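Local atomic coordinates of superoxide dismutase [Fe] (Aquifex pyrophilus, PDB entry 1COJ), a protein that uses one iron ion per subunit to convert toxic superoxide radicals into hydrogen peroxide and molecular oxygen. Residues 49-54 with 65-70. Numbering follows the deposited sequence.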
loop_
_atom_site.group_PDB
_atom_site.type_symbol
_atom_site.label_atom_id
_atom_site.label_comp_id
_atom_site.label_asym_id
_atom_site.label_seq_id
_atom_site.Cartn_x
_atom_site.Cartn_y
_atom_site.Cartn_z
ATOM N N GLN A 49 7.940 -4.931 -26.669
ATOM C CA GLN A 49 7.019 -6.051 -26.504
ATOM C C GLN A 49 7.666 -7.342 -26.021
ATOM O O GLN A 49 6.977 -8.239 -25.545
ATOM C CB GLN A 49 6.261 -6.319 -27.805
ATOM C CG GLN A 49 5.482 -5.123 -28.346
ATOM C CD GLN A 49 4.419 -4.606 -27.388
ATOM O OE1 GLN A 49 4.114 -3.415 -27.374
ATOM N NE2 GLN A 49 3.847 -5.495 -26.592
ATOM N N ASN A 50 8.979 -7.456 -26.173
ATOM C CA ASN A 50 9.676 -8.655 -25.727
ATOM C C ASN A 50 10.005 -8.563 -24.245
ATOM O O ASN A 50 9.879 -9.544 -23.515
ATOM C CB ASN A 50 10.949 -8.888 -26.545
ATOM C CG ASN A 50 10.656 -9.251 -27.994
ATOM O OD1 ASN A 50 9.919 -10.197 -28.273
ATOM N ND2 ASN A 50 11.232 -8.497 -28.924
ATOM N N PHE A 51 10.434 -7.383 -23.805
ATOM C CA PHE A 51 10.763 -7.163 -22.402
ATOM C C PHE A 51 9.460 -7.163 -21.600
ATOM O O PHE A 51 9.294 -7.942 -20.660
ATOM C CB PHE A 51 11.484 -5.826 -22.223
ATOM C CG PHE A 51 11.889 -5.542 -20.806
ATOM C CD1 PHE A 51 12.959 -6.215 -20.227
ATOM C CD2 PHE A 51 11.199 -4.606 -20.045
ATOM C CE1 PHE A 51 13.340 -5.958 -18.909
ATOM C CE2 PHE A 51 11.573 -4.343 -18.726
ATOM C CZ PHE A 51 12.643 -5.020 -18.160
ATOM N N ALA A 52 8.553 -6.258 -21.948
ATOM C CA ALA A 52 7.264 -6.180 -21.275
ATOM C C ALA A 52 6.308 -7.057 -22.073
ATOM O O ALA A 52 5.429 -6.561 -22.777
ATOM C CB ALA A 52 6.763 -4.738 -21.244
ATOM N N ASP A 53 6.515 -8.365 -21.998
ATOM C CA ASP A 53 5.683 -9.305 -22.720
ATOM C C ASP A 53 4.270 -9.326 -22.148
ATOM O O ASP A 53 4.048 -9.806 -21.036
ATOM C CB ASP A 53 6.300 -10.701 -22.668
ATOM C CG ASP A 53 5.655 -11.660 -23.654
ATOM O OD1 ASP A 53 4.511 -11.406 -24.080
ATOM O OD2 ASP A 53 6.296 -12.664 -24.017
ATOM N N ARG A 54 3.315 -8.853 -22.940
ATOM C CA ARG A 54 1.921 -8.806 -22.519
ATOM C C ARG A 54 1.299 -10.178 -22.292
ATOM O O ARG A 54 0.434 -10.328 -21.431
ATOM C CB ARG A 54 1.087 -8.000 -23.514
ATOM C CG ARG A 54 0.646 -6.643 -22.984
ATOM C CD ARG A 54 1.221 -5.470 -23.760
ATOM N NE ARG A 54 2.650 -5.262 -23.549
ATOM C CZ ARG A 54 3.238 -4.067 -23.491
ATOM N NH1 ARG A 54 2.530 -2.951 -23.614
ATOM N NH2 ARG A 54 4.550 -3.986 -23.358
ATOM N N ARG A 65 3.596 -5.982 -15.388
ATOM C CA ARG A 65 2.956 -5.495 -14.176
ATOM C C ARG A 65 3.791 -4.454 -13.436
ATOM O O ARG A 65 3.311 -3.354 -13.156
ATOM C CB ARG A 65 2.650 -6.645 -13.214
ATOM C CG ARG A 65 2.131 -6.156 -11.870
ATOM C CD ARG A 65 2.028 -7.257 -10.825
ATOM N NE ARG A 65 2.093 -6.689 -9.483
ATOM C CZ ARG A 65 1.088 -6.064 -8.875
ATOM N NH1 ARG A 65 -0.089 -5.937 -9.471
ATOM N NH2 ARG A 65 1.299 -5.479 -7.707
ATOM N N GLU A 66 5.039 -4.801 -13.133
ATOM C CA GLU A 66 5.923 -3.913 -12.378
ATOM C C GLU A 66 6.111 -2.563 -13.060
ATOM O O GLU A 66 6.120 -1.522 -12.392
ATOM C CB GLU A 66 7.279 -4.576 -12.116
ATOM C CG GLU A 66 7.213 -6.045 -11.695
ATOM C CD GLU A 66 6.177 -6.344 -10.619
ATOM O OE1 GLU A 66 5.473 -7.368 -10.753
ATOM O OE2 GLU A 66 6.063 -5.579 -9.638
ATOM N N LEU A 67 6.231 -2.581 -14.385
ATOM C CA LEU A 67 6.390 -1.356 -15.165
ATOM C C LEU A 67 5.135 -0.483 -15.056
ATOM O O LEU A 67 5.232 0.738 -14.902
ATOM C CB LEU A 67 6.675 -1.690 -16.633
ATOM C CG LEU A 67 8.102 -2.149 -16.956
ATOM C CD1 LEU A 67 8.163 -2.865 -18.300
ATOM C CD2 LEU A 67 9.026 -0.941 -16.946
ATOM N N LYS A 68 3.962 -1.108 -15.119
ATOM C CA LYS A 68 2.712 -0.368 -15.021
ATOM C C LYS A 68 2.507 0.201 -13.616
ATOM O O LYS A 68 1.940 1.288 -13.459
ATOM C CB LYS A 68 1.531 -1.253 -15.418
ATOM C CG LYS A 68 1.524 -1.672 -16.883
ATOM C CD LYS A 68 1.376 -0.477 -17.820
ATOM C CE LYS A 68 0.029 0.219 -17.641
ATOM N NZ LYS A 68 -0.164 1.330 -18.608
ATOM N N VAL A 69 2.957 -0.536 -12.605
ATOM C CA VAL A 69 2.836 -0.090 -11.221
ATOM C C VAL A 69 3.653 1.186 -11.030
ATOM O O VAL A 69 3.119 2.218 -10.623
ATOM C CB VAL A 69 3.333 -1.164 -10.216
ATOM C CG1 VAL A 69 3.411 -0.578 -8.814
ATOM C CG2 VAL A 69 2.400 -2.367 -10.212
ATOM N N GLU A 70 4.930 1.139 -11.392
ATOM C CA GLU A 70 5.783 2.308 -11.223
ATOM C C GLU A 70 5.482 3.431 -12.207
ATOM O O GLU A 70 5.860 4.583 -11.979
ATOM C CB GLU A 70 7.266 1.918 -11.247
ATOM C CG GLU A 70 7.638 0.777 -10.287
ATOM C CD GLU A 70 7.364 1.077 -8.809
ATOM O OE1 GLU A 70 7.658 0.200 -7.975
ATOM O OE2 GLU A 70 6.863 2.170 -8.466
#
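Methyl CD1 of Leu-67 lies at the edge of the Phe-51 ring, near the ring plane, 3.7 Å from Phe-51 CE2 and 3.9 Å from Phe-51 CD2. A second flat group, the guanidinium of Arg-54, carries Gln-49 NE2 3.2 Å above one face, offset toward the rim, while its edge receives the carbonyl oxygen of Ala-52. Two nitrogens share that oxygen side-on: Arg-54 NH2 donates to a lone pair of Ala-52 O in the carbonyl plane, at 2.8 Å, whereas the longer bond from Arg-54 NE to Ala-52 O, 3.2 Å, comes from a donor tilted 21° from that plane. The two bonds probably help hold the peptide after Ala-52 in place; Ala-52 is the centre of an inverse gamma turn closed by a weak bond from Asp-53 N to Phe-51 O. This turn directs Ala-52 CB at the helix, 3.8 Å from Leu-67 CD1, so one leucine methyl fills the corner between methyl and ring. Phe-51 reaches it because CG stands anti to the backbone N (chi1 -179°). No hydrogen bond joins 49-54 to 65-70; the link is purely apolar and buries just 97 Å². Lys-45 and Leu-46 of helix 21-47 also touch Leu-67, and Tyr-61 of the second subunit packs on it. Arg-54 NH1, on the same side chain that grips the turn, forms a salt bridge with Glu-117 of the third subunit, which links the loop to that chain. Away from the iron site, the arrangement packs the connection between helices 21-47 and 63-86 against helix 63-86, at the tip of the N-terminal alpha-hairpin domain of iron/manganese superoxide dismutases.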